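Local coordinates for Arf-GAP with coiled-coil, ANK repeat and PH domain-containing protein 2 (Homo sapiens, PDB 6IF3) that stimulates GTP hydrolysis by the small GTPase ARF6 and, through the ankyrin-repeat region that this chain represents, interacts with RAB35, at residues Glu43-Pro48 and Arg74-Arg79; Ala52-Ser57 and Thr86-Thr91; Gly80-Ala85 and Gly92-Phe97; Asp113-Ala118 and Thr128-Ala133. All coordinates share one frame; numbering follows the deposited sequence. Where two conformers were deposited one is given.

Contact 1 of 4, residues Glu43-Pro48 and Arg74-Arg79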
loop_
_atom_site.group_PDB
_atom_site.type_symbol
_atom_site.label_atom_id
_atom_site.label_comp_id
_atom_site.label_asym_id
_atom_site.label_seq_id
_atom_site.Cartn_x
_atom_site.Cartn_y
_atom_site.Cartn_z
ATOM N N GLU A 43 19.730 2.490 29.103
ATOM C CA GLU A 43 18.353 2.380 28.641
ATOM C C GLU A 43 18.336 1.791 27.230
ATOM O O GLU A 43 17.899 2.424 26.262
ATOM C CB GLU A 43 17.643 3.742 28.682
ATOM C CG GLU A 43 17.558 4.306 30.117
ATOM C CD GLU A 43 16.725 5.589 30.238
ATOM O OE1 GLU A 43 16.737 6.151 31.352
ATOM O OE2 GLU A 43 16.054 5.968 29.266
ATOM N N ASN A 44 18.833 0.553 27.152
ATOM C CA ASN A 44 18.749 -0.262 25.935
ATOM C C ASN A 44 19.419 0.343 24.714
ATOM O O ASN A 44 19.035 0.039 23.583
ATOM C CB ASN A 44 17.278 -0.560 25.599
ATOM C CG ASN A 44 16.584 -1.309 26.723
ATOM O OD1 ASN A 44 16.926 -2.455 27.004
ATOM N ND2 ASN A 44 15.614 -0.661 27.369
ATOM N N LYS A 45 20.425 1.182 24.935
ATOM C CA LYS A 45 21.097 1.884 23.837
ATOM C C LYS A 45 20.132 2.666 22.952
ATOM O O LYS A 45 20.373 2.917 21.771
ATOM C CB LYS A 45 21.928 0.892 23.009
ATOM C CG LYS A 45 23.040 0.295 23.869
ATOM C CD LYS A 45 24.150 -0.341 23.055
ATOM C CE LYS A 45 25.352 -0.691 23.943
ATOM N NZ LYS A 45 26.057 0.506 24.491
ATOM N N ALA A 46 19.049 3.144 23.553
ATOM C CA ALA A 46 18.167 4.025 22.812
ATOM C C ALA A 46 18.839 5.382 22.557
ATOM O O ALA A 46 19.795 5.776 23.246
ATOM C CB ALA A 46 16.816 4.216 23.571
ATOM N N THR A 47 18.285 6.091 21.584
ATOM C CA THR A 47 18.884 7.266 20.996
ATOM C C THR A 47 17.969 8.480 21.109
ATOM O O THR A 47 16.783 8.342 21.402
ATOM C CB THR A 47 19.135 7.053 19.509
ATOM O OG1 THR A 47 17.852 6.750 18.904
ATOM C CG2 THR A 47 20.108 5.904 19.254
ATOM N N PRO A 48 18.505 9.667 20.827
ATOM C CA PRO A 48 17.622 10.840 20.746
ATOM C C PRO A 48 16.497 10.658 19.745
ATOM O O PRO A 48 15.374 11.053 20.086
ATOM C CB PRO A 48 18.598 11.985 20.344
ATOM C CG PRO A 48 19.931 11.542 21.014
ATOM C CD PRO A 48 19.935 10.044 20.783
ATOM N N ARG A 74 19.746 1.588 15.468
ATOM C CA ARG A 74 18.908 0.718 16.295
ATOM C C ARG A 74 19.252 0.742 17.766
ATOM O O ARG A 74 20.433 0.928 18.144
ATOM C CB ARG A 74 19.039 -0.744 15.808
ATOM C CG ARG A 74 18.860 -0.932 14.297
ATOM C CD ARG A 74 19.405 -2.262 13.895
ATOM N NE ARG A 74 19.403 -2.564 12.465
ATOM C CZ ARG A 74 18.654 -3.525 11.915
ATOM N NH1 ARG A 74 17.816 -4.198 12.686
ATOM N NH2 ARG A 74 18.769 -3.835 10.618
ATOM N N ASP A 75 18.241 0.469 18.597
ATOM C CA ASP A 75 18.513 0.137 20.008
ATOM C C ASP A 75 19.072 -1.289 20.123
ATOM O O ASP A 75 19.287 -1.984 19.098
ATOM C CB ASP A 75 17.267 0.318 20.892
ATOM C CG ASP A 75 16.110 -0.592 20.510
ATOM O OD1 ASP A 75 16.342 -1.671 19.933
ATOM O OD2 ASP A 75 14.949 -0.233 20.858
ATOM N N VAL A 76 19.338 -1.735 21.354
ATOM C CA VAL A 76 20.032 -2.992 21.533
ATOM C C VAL A 76 19.160 -4.204 21.170
ATOM O O VAL A 76 19.693 -5.298 20.979
ATOM C CB VAL A 76 20.605 -3.086 22.987
ATOM C CG1 VAL A 76 19.562 -3.503 24.002
ATOM C CG2 VAL A 76 21.846 -4.020 23.052
ATOM N N GLN A 77 17.849 -3.976 21.014
ATOM C CA GLN A 77 16.927 -5.015 20.542
ATOM C C GLN A 77 16.811 -5.012 19.019
ATOM O O GLN A 77 15.988 -5.744 18.454
ATOM C CB GLN A 77 15.538 -4.819 21.169
ATOM C CG GLN A 77 15.467 -5.309 22.635
ATOM C CD GLN A 77 15.999 -4.290 23.630
ATOM O OE1 GLN A 77 15.913 -3.082 23.399
ATOM N NE2 GLN A 77 16.547 -4.781 24.755
ATOM N N GLY A 78 17.641 -4.188 18.378
ATOM C CA GLY A 78 17.697 -4.082 16.922
ATOM C C GLY A 78 16.585 -3.262 16.302
ATOM O O GLY A 78 16.327 -3.378 15.082
ATOM N N ARG A 79 15.935 -2.428 17.116
ATOM C CA ARG A 79 14.773 -1.659 16.676
ATOM C C ARG A 79 15.160 -0.221 16.408
ATOM O O ARG A 79 15.623 0.457 17.339
ATOM C CB ARG A 79 13.674 -1.704 17.741
ATOM C CG ARG A 79 13.173 -3.122 18.017
ATOM C CD ARG A 79 12.417 -3.218 19.323
ATOM N NE ARG A 79 11.852 -4.557 19.466
ATOM C CZ ARG A 79 11.573 -5.150 20.619
ATOM N NH1 ARG A 79 11.826 -4.527 21.768
ATOM N NH2 ARG A 79 11.043 -6.375 20.621
HETATM O O HOH W 1 21.967 2.834 19.407
#

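Contact 2 of 4, residues Ala52-Ser57 and Thr86-Thr91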
loop_
_atom_site.group_PDB
_atom_site.type_symbol
_atom_site.label_atom_id
_atom_site.label_comp_id
_atom_site.label_asym_id
_atom_site.label_seq_id
_atom_site.Cartn_x
_atom_site.Cartn_y
_atom_site.Cartn_z
ATOM N N ALA A 52 12.554 10.830 20.392
ATOM C CA ALA A 52 11.661 11.750 19.661
ATOM C C ALA A 52 10.427 11.008 19.188
ATOM O O ALA A 52 9.299 11.526 19.249
ATOM C CB ALA A 52 12.376 12.377 18.488
ATOM N N VAL A 53 10.636 9.769 18.764
ATOM C CA VAL A 53 9.509 8.931 18.322
ATOM C C VAL A 53 8.572 8.671 19.506
ATOM O O VAL A 53 7.349 8.916 19.443
ATOM C CB VAL A 53 10.011 7.608 17.728
ATOM C CG1 VAL A 53 8.809 6.616 17.556
ATOM C CG2 VAL A 53 10.722 7.874 16.391
ATOM N N LEU A 54 9.139 8.206 20.610
ATOM C CA LEU A 54 8.336 7.903 21.800
ATOM C C LEU A 54 7.565 9.120 22.321
ATOM O O LEU A 54 6.445 8.979 22.856
ATOM C CB LEU A 54 9.221 7.357 22.917
ATOM C CG LEU A 54 9.953 6.026 22.658
ATOM C CD1 LEU A 54 10.867 5.689 23.827
ATOM C CD2 LEU A 54 8.984 4.889 22.426
ATOM N N GLY A 55 8.181 10.307 22.200
ATOM C CA GLY A 55 7.565 11.553 22.662
ATOM C C GLY A 55 6.412 12.020 21.784
ATOM O O GLY A 55 5.586 12.850 22.192
ATOM N N GLY A 56 6.371 11.475 20.575
ATOM C CA GLY A 56 5.277 11.721 19.643
ATOM C C GLY A 56 5.336 12.921 18.711
ATOM O O GLY A 56 4.433 13.115 17.905
ATOM N N SER A 57 6.391 13.721 18.800
ATOM C CA SER A 57 6.507 14.948 18.035
ATOM C C SER A 57 7.158 14.714 16.678
ATOM O O SER A 57 8.239 14.132 16.580
ATOM C CB SER A 57 7.323 15.978 18.819
ATOM O OG SER A 57 7.574 17.130 18.032
ATOM N N THR A 86 6.168 2.632 14.034
ATOM C CA THR A 86 5.151 1.682 13.575
ATOM C C THR A 86 4.408 1.055 14.749
ATOM O O THR A 86 3.184 0.992 14.761
ATOM C CB THR A 86 5.788 0.596 12.697
ATOM O OG1 THR A 86 6.350 1.235 11.551
ATOM C CG2 THR A 86 4.733 -0.441 12.217
ATOM N N VAL A 87 5.145 0.545 15.733
ATOM C CA VAL A 87 4.539 -0.040 16.924
ATOM C C VAL A 87 3.594 0.943 17.631
ATOM O O VAL A 87 2.493 0.562 18.021
ATOM C CB VAL A 87 5.629 -0.505 17.895
ATOM C CG1 VAL A 87 5.026 -0.893 19.244
ATOM C CG2 VAL A 87 6.385 -1.704 17.264
ATOM N N LEU A 88 3.991 2.218 17.725
ATOM C CA LEU A 88 3.162 3.190 18.457
ATOM C C LEU A 88 2.022 3.782 17.609
ATOM O O LEU A 88 1.160 4.484 18.140
ATOM C CB LEU A 88 4.034 4.307 19.005
ATOM C CG LEU A 88 5.044 3.800 20.038
ATOM C CD1 LEU A 88 5.909 4.954 20.473
ATOM C CD2 LEU A 88 4.362 3.199 21.262
ATOM N N GLY A 89 1.997 3.480 16.304
ATOM C CA GLY A 89 0.923 3.961 15.426
ATOM C C GLY A 89 1.138 5.406 15.008
ATOM O O GLY A 89 0.197 6.111 14.647
ATOM N N HIS A 90 2.390 5.857 15.073
ATOM C CA HIS A 90 2.735 7.231 14.686
ATOM C C HIS A 90 2.876 7.399 13.177
ATOM O O HIS A 90 3.996 7.425 12.608
ATOM C CB HIS A 90 4.021 7.651 15.387
ATOM C CG HIS A 90 3.866 7.763 16.864
ATOM N ND1 HIS A 90 4.924 8.032 17.714
ATOM C CD2 HIS A 90 2.770 7.649 17.657
ATOM C CE1 HIS A 90 4.483 8.092 18.957
ATOM N NE2 HIS A 90 3.182 7.855 18.955
ATOM N N THR A 91 1.723 7.518 12.526
ATOM C CA THR A 91 1.652 7.546 11.069
ATOM C C THR A 91 2.499 8.664 10.445
ATOM O O THR A 91 3.209 8.442 9.453
ATOM C CB THR A 91 0.207 7.700 10.615
ATOM O OG1 THR A 91 -0.621 6.707 11.262
ATOM C CG2 THR A 91 0.117 7.501 9.116
#

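Contact 3 of 4, residues Gly80-Ala85 and Gly92-Phe97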
loop_
_atom_site.group_PDB
_atom_site.type_symbol
_atom_site.label_atom_id
_atom_site.label_comp_id
_atom_site.label_asym_id
_atom_site.label_seq_id
_atom_site.Cartn_x
_atom_site.Cartn_y
_atom_site.Cartn_z
ATOM N N GLY A 80 14.937 0.266 15.182
ATOM C CA GLY A 80 15.206 1.652 14.833
ATOM C C GLY A 80 13.977 2.528 14.965
ATOM O O GLY A 80 12.946 2.077 15.413
ATOM N N PRO A 81 14.111 3.808 14.628
ATOM C CA PRO A 81 13.035 4.800 14.704
ATOM C C PRO A 81 11.794 4.330 13.941
ATOM O O PRO A 81 10.684 4.472 14.473
ATOM C CB PRO A 81 13.665 6.038 14.065
ATOM C CG PRO A 81 15.147 5.916 14.454
ATOM C CD PRO A 81 15.417 4.428 14.320
ATOM N N LEU A 82 11.956 3.782 12.747
ATOM C CA LEU A 82 10.775 3.359 12.013
ATOM C C LEU A 82 10.030 2.213 12.707
ATOM O O LEU A 82 8.806 2.214 12.740
ATOM C CB LEU A 82 11.162 2.955 10.587
ATOM C CG LEU A 82 10.019 2.448 9.689
ATOM C CD1 LEU A 82 8.874 3.430 9.520
ATOM C CD2 LEU A 82 10.593 2.010 8.311
ATOM N N HIS A 83 10.744 1.238 13.253
ATOM C CA HIS A 83 10.116 0.162 14.050
ATOM C C HIS A 83 9.268 0.750 15.172
ATOM O O HIS A 83 8.095 0.424 15.341
ATOM C CB HIS A 83 11.168 -0.780 14.687
ATOM C CG HIS A 83 10.589 -1.703 15.736
ATOM N ND1 HIS A 83 10.317 -3.033 15.500
ATOM C CD2 HIS A 83 10.229 -1.473 17.024
ATOM C CE1 HIS A 83 9.814 -3.584 16.590
ATOM N NE2 HIS A 83 9.746 -2.656 17.531
ATOM N N HIS A 84 9.858 1.636 15.954
ATOM C CA HIS A 84 9.128 2.188 17.081
ATOM C C HIS A 84 7.937 3.038 16.679
ATOM O O HIS A 84 6.889 2.981 17.341
ATOM C CB HIS A 84 10.090 3.030 17.970
ATOM C CG HIS A 84 11.066 2.192 18.737
ATOM N ND1 HIS A 84 10.680 1.365 19.775
ATOM C CD2 HIS A 84 12.408 2.044 18.610
ATOM C CE1 HIS A 84 11.745 0.757 20.263
ATOM N NE2 HIS A 84 12.801 1.148 19.576
ATOM N N ALA A 85 8.078 3.824 15.610
ATOM C CA ALA A 85 6.960 4.639 15.155
ATOM C C ALA A 85 5.810 3.753 14.675
ATOM O O ALA A 85 4.627 4.060 14.879
ATOM C CB ALA A 85 7.391 5.557 14.053
ATOM N N GLY A 92 2.469 9.844 11.047
ATOM C CA GLY A 92 3.225 10.967 10.493
ATOM C C GLY A 92 4.731 10.724 10.555
ATOM O O GLY A 92 5.441 11.025 9.587
ATOM N N GLN A 93 5.205 10.187 11.670
ATOM C CA GLN A 93 6.614 9.842 11.786
ATOM C C GLN A 93 7.001 8.742 10.811
ATOM O O GLN A 93 8.094 8.782 10.255
ATOM C CB GLN A 93 6.969 9.426 13.219
ATOM C CG GLN A 93 6.867 10.574 14.215
ATOM C CD GLN A 93 7.038 10.097 15.656
ATOM O OE1 GLN A 93 7.024 8.898 15.933
ATOM N NE2 GLN A 93 7.203 11.047 16.572
ATOM N N VAL A 94 6.122 7.762 10.586
ATOM C CA VAL A 94 6.391 6.716 9.575
ATOM C C VAL A 94 6.584 7.373 8.191
ATOM O O VAL A 94 7.518 7.075 7.448
ATOM C CB VAL A 94 5.245 5.671 9.542
ATOM C CG1 VAL A 94 5.344 4.756 8.295
ATOM C CG2 VAL A 94 5.295 4.822 10.825
ATOM N N CYS A 95 5.711 8.308 7.840
ATOM C CA CYS A 95 5.803 8.966 6.555
ATOM C C CYS A 95 7.132 9.732 6.411
ATOM O O CYS A 95 7.811 9.601 5.403
ATOM C CB CYS A 95 4.619 9.911 6.363
ATOM S SG CYS A 95 4.518 10.584 4.731
ATOM N N LEU A 96 7.489 10.491 7.441
ATOM C CA LEU A 96 8.753 11.239 7.444
ATOM C C LEU A 96 9.963 10.315 7.260
ATOM O O LEU A 96 10.807 10.534 6.398
ATOM C CB LEU A 96 8.866 12.010 8.747
ATOM C CG LEU A 96 10.255 12.648 8.941
ATOM C CD1 LEU A 96 10.489 13.802 8.007
ATOM C CD2 LEU A 96 10.411 13.056 10.411
ATOM N N PHE A 97 10.002 9.256 8.046
ATOM C CA PHE A 97 11.135 8.337 7.975
ATOM C C PHE A 97 11.219 7.666 6.618
ATOM O O PHE A 97 12.313 7.522 6.082
ATOM C CB PHE A 97 11.058 7.282 9.093
ATOM C CG PHE A 97 11.210 7.855 10.468
ATOM C CD1 PHE A 97 11.931 9.034 10.683
ATOM C CD2 PHE A 97 10.620 7.231 11.562
ATOM C CE1 PHE A 97 12.054 9.574 11.970
ATOM C CE2 PHE A 97 10.727 7.751 12.846
ATOM C CZ PHE A 97 11.440 8.920 13.062
#

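Contact 4 of 4, residues Asp113-Ala118 and Thr128-Ala133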
loop_
_atom_site.group_PDB
_atom_site.type_symbol
_atom_site.label_atom_id
_atom_site.label_comp_id
_atom_site.label_asym_id
_atom_site.label_seq_id
_atom_site.Cartn_x
_atom_site.Cartn_y
_atom_site.Cartn_z
ATOM N N ASP A 113 9.799 -7.070 10.908
ATOM C CA ASP A 113 9.956 -5.794 10.218
ATOM C C ASP A 113 8.717 -4.920 10.411
ATOM O O ASP A 113 7.683 -5.396 10.897
ATOM C CB ASP A 113 10.308 -5.989 8.700
ATOM C CG ASP A 113 9.240 -6.653 7.882
ATOM O OD1 ASP A 113 8.066 -6.774 8.281
ATOM O OD2 ASP A 113 9.621 -7.062 6.757
ATOM N N PRO A 114 8.822 -3.634 10.034
ATOM C CA PRO A 114 7.696 -2.737 10.264
ATOM C C PRO A 114 6.434 -3.181 9.572
ATOM O O PRO A 114 5.365 -3.067 10.167
ATOM C CB PRO A 114 8.194 -1.421 9.694
ATOM C CG PRO A 114 9.644 -1.426 10.059
ATOM C CD PRO A 114 10.062 -2.875 9.779
ATOM N N LEU A 115 6.556 -3.716 8.366
ATOM C CA LEU A 115 5.343 -4.159 7.662
ATOM C C LEU A 115 4.646 -5.302 8.424
ATOM O O LEU A 115 3.418 -5.271 8.561
ATOM C CB LEU A 115 5.648 -4.633 6.226
ATOM C CG LEU A 115 4.418 -5.107 5.427
ATOM C CD1 LEU A 115 3.396 -3.976 5.230
ATOM C CD2 LEU A 115 4.872 -5.723 4.083
ATOM N N SER A 116 5.397 -6.270 8.934
ATOM C CA SER A 116 4.757 -7.399 9.632
ATOM C C SER A 116 4.014 -6.867 10.860
ATOM O O SER A 116 2.935 -7.330 11.192
ATOM C CB SER A 116 5.774 -8.477 10.009
ATOM O OG SER A 116 6.628 -8.069 11.067
ATOM N N ILE A 117 4.605 -5.896 11.532
ATOM C CA ILE A 117 4.007 -5.296 12.729
ATOM C C ILE A 117 2.703 -4.574 12.362
ATOM O O ILE A 117 1.659 -4.812 12.987
ATOM C CB ILE A 117 5.020 -4.354 13.390
ATOM C CG1 ILE A 117 6.179 -5.195 13.908
ATOM C CG2 ILE A 117 4.372 -3.535 14.517
ATOM C CD1 ILE A 117 7.347 -4.372 14.377
ATOM N N ALA A 118 2.771 -3.719 11.351
ATOM C CA ALA A 118 1.577 -2.997 10.869
ATOM C C ALA A 118 0.455 -3.903 10.379
ATOM O O ALA A 118 -0.715 -3.608 10.620
ATOM C CB ALA A 118 2.010 -2.004 9.768
ATOM N N THR A 128 -0.436 0.987 4.280
ATOM C CA THR A 128 -0.498 1.696 2.995
ATOM C C THR A 128 0.791 2.503 2.714
ATOM O O THR A 128 1.366 2.393 1.620
ATOM C CB THR A 128 -1.701 2.619 2.935
ATOM O OG1 THR A 128 -2.896 1.812 2.958
ATOM C CG2 THR A 128 -1.699 3.477 1.626
ATOM N N LEU A 129 1.272 3.258 3.693
ATOM C CA LEU A 129 2.519 4.026 3.518
ATOM C C LEU A 129 3.711 3.087 3.262
ATOM O O LEU A 129 4.535 3.355 2.375
ATOM C CB LEU A 129 2.829 4.898 4.741
ATOM C CG LEU A 129 1.798 5.998 5.035
ATOM C CD1 LEU A 129 2.271 6.777 6.283
ATOM C CD2 LEU A 129 1.617 6.960 3.847
ATOM N N LEU A 130 3.822 2.011 4.041
ATOM C CA LEU A 130 4.935 1.073 3.870
ATOM C C LEU A 130 4.869 0.415 2.495
ATOM O O LEU A 130 5.899 0.303 1.831
ATOM C CB LEU A 130 4.916 -0.013 4.967
ATOM C CG LEU A 130 5.260 0.488 6.372
ATOM C CD1 LEU A 130 4.966 -0.574 7.441
ATOM C CD2 LEU A 130 6.737 0.854 6.469
ATOM N N ARG A 131 3.676 -0.001 2.054
ATOM C CA ARG A 131 3.556 -0.684 0.775
ATOM C C ARG A 131 3.799 0.271 -0.381
ATOM O O ARG A 131 4.435 -0.098 -1.345
ATOM C CB ARG A 131 2.182 -1.341 0.640
ATOM C CG ARG A 131 1.973 -2.487 1.618
ATOM C CD ARG A 131 1.800 -3.828 0.932
ATOM N NE ARG A 131 1.796 -4.940 1.882
ATOM C CZ ARG A 131 0.716 -5.646 2.211
ATOM N NH1 ARG A 131 -0.450 -5.357 1.676
ATOM N NH2 ARG A 131 0.804 -6.645 3.077
ATOM N N LEU A 132 3.307 1.508 -0.278
ATOM C CA LEU A 132 3.518 2.455 -1.395
ATOM C C LEU A 132 4.993 2.889 -1.489
ATOM O O LEU A 132 5.524 3.106 -2.584
ATOM C CB LEU A 132 2.598 3.661 -1.270
ATOM C CG LEU A 132 1.132 3.226 -1.512
ATOM C CD1 LEU A 132 0.239 4.439 -1.573
ATOM C CD2 LEU A 132 0.934 2.325 -2.773
ATOM N N ALA A 133 5.672 2.955 -0.342
ATOM C CA ALA A 133 7.122 3.204 -0.378
ATOM C C ALA A 133 7.885 2.033 -1.008
ATOM O O ALA A 133 8.869 2.252 -1.724
ATOM C CB ALA A 133 7.633 3.485 1.018
#

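Contact 1 of 4, residues Glu43-Pro48 and Arg74-Arg79
Asn44 and Lys45 meet Asp75, Val76 and Gln77 in a loop-to-loop contact between successive ankyrin repeats, each loop leading into the first helix of its repeat. A backbone bond joins the loops: Val76 N donates to Asn44 O over 2.9 Å. The two carboxamides add a longer bond of 3.3 Å from Gln77 NE2 to Asn44 OD1. A bend in the Gln77 chain (chi2 82°) turns its amide to Asn44; the acceptor lies in the amide plane of Gln77, but the donor stands above the carbonyl plane of Asn44, away from its lone pairs, with the two planes 73° apart. Val76 leans one methyl, CG1, on Asn44 CB at 4.1 Å. Lys45 adds only the root of its side chain, CB, 4.2 Å from Val76 CB, before the rest leads off. Beside them a water donates to both Lys45 O and Arg74 O. The second loop is held in shape by a type I turn from Asp75 to Gly78 and by Asp75 OD1, which accepts from Arg79 N at 2.9 Å and weakly from Gln77 N. The other carboxylate oxygen, OD2, bonds His84 in helix 81-88. Arg79 forms a salt bridge with Asp108 in the next loop, while Ala46 and Pro48 rest on Tyr15 and Leu14 of helix 10-19.

Contact 2 of 4, residues Ala52-Ser57 and Thr86-Thr91
His90 carries its imidazole across from the loop after helix 81-88 to the C-terminal end of helix 48-55, bridging two neighbouring ankyrin repeats. From CB the side chain sets out with CG opposite the carbonyl carbon (chi1 -67°), which aims the ring at Val53. ND1 passes 4.1 Å from Val53 CG1 and is hydrogen-bonded to Gln93 OE1, outside the two segments. At the tip, CE1 comes within 3.0 Å of Val53 O, which lies at the ring edge and in its plane, and stands 3.8 Å from Gly56 CA. Leu88 CB sits 3.6 Å above the ring, over its centre, and covers that face. Farther along, Leu88 CD1 meets Leu54 CD2 at 3.6 Å, an apolar contact beside the imidazole edge. Gly89, with positive phi in a Schellman motif, ends helix 81-88 and lets the chain turn toward His90. A leucine in place of His90 would probably leave Gln93 OE1 without its mate and set a carbon branch against the carbonyl of Val53. The contact thus mixes a leucine pair with an imidazole edge turned to a helix-end carbonyl, whose negative pole is likely to draw the electropositive CE1.

Contact 3 of 4, residues Gly80-Ala85 and Gly92-Phe97
Phe97, with CG opposite its carbonyl carbon (chi1 -66°), and Leu82, with CG opposite its backbone N (chi1 179°), turn their side chains into the seam between helix 81-88 and helix 91-99, the antiparallel helix pair of one ankyrin repeat. The short segments run at 156° to each other with axes 9.0 Å apart. Pro81 CB stands over one face of the Phe97 ring, 4.0 Å from its centroid, in a CH-pi contact; Gln93 O, from the ring's own helix, also lies over a face, offset toward the rim. Ala85 is small enough to let the backbones draw near, its CA 6.0 Å from that of Val94. The methyl of Ala85 lies among three side chains, with CB 4.2 Å from Phe97 CE2 and 4.0 Å from Gln93 CB. Beyond the pair, the phenylalanine also packs on Val53 and Cys61 of the preceding repeat's helices. A serine at Phe97 would probably open a gap here and strip Pro81 CB of the ring face it rests on. Val94 CG2 presses on Ala85 CB at 3.9 Å, and Leu82 CD1 lies against both Val94 branches, 4.0 Å from CG1 and 4.1 Å from CG2.

Contact 4 of 4, residues Asp113-Ala118 and Thr128-Ala133
Leu130 pushes one methyl against the start of helix 114-120, making the apolar centre of the antiparallel helix pair in the third curated ankyrin repeat; the two segments run at 146° to each other. Apolar packing comes first. With CG opposite the carbonyl carbon (chi1 -70°), the leucine points CD1 at Leu115 CA, 3.6 Å away, and at the same time sets it 4.0 Å from Pro114 CB and 4.0 Å from Ala118 CB, so a single methyl touches Pro114, Leu115 and Ala118. Leu115 answers with CD1, which lies 4.3 Å from Leu130 CB. Leu98 of helix 91-99 packs on Leu130 too, tying the pair to the preceding repeat. A mixed contact follows, less certain because Arg131 has two conformers: in the one given the chain bends at chi2 and crosses Leu115 at about a right angle, with NE 3.8 Å from Leu115 CD1. In that conformer NH1 is hydrogen-bonded to the backbone of the chain of another protein. Side-chain hydrogen bonds also cap the start of helix 114-120. Asp113 is the N-cap, its OD1 accepting from Ser116 N over 2.8 Å. Its backbone oxygen takes two donors, Ile117 N and the hydroxyl of Ser116, with Ser116 OG 2.9 Å from Asp113 O.

The four contacts run along one ankyrin stack. Contacts 1 and 2 join the same two neighbouring repeats, at the loops and at the far helix ends, with centres 15 Å apart; along the chain their segments alternate. Contact 3 is the helix pairing inside the second of those repeats, 7 Å from contact 2 centre to centre, and shares helix 81-88 with it. Contact 4 repeats that pairing one unit on, its centre 10 Å from that of contact 3, and touches it where Leu82 meets Pro114 and Cys95 meets Leu129. Contacts 1 and 4, with centres 21 Å apart, do not touch. Contacts between repeats (1 and 2) and within repeats (3 and 4) together hold the repeats in one continuous stack, whose contact 4 end also meets another protein.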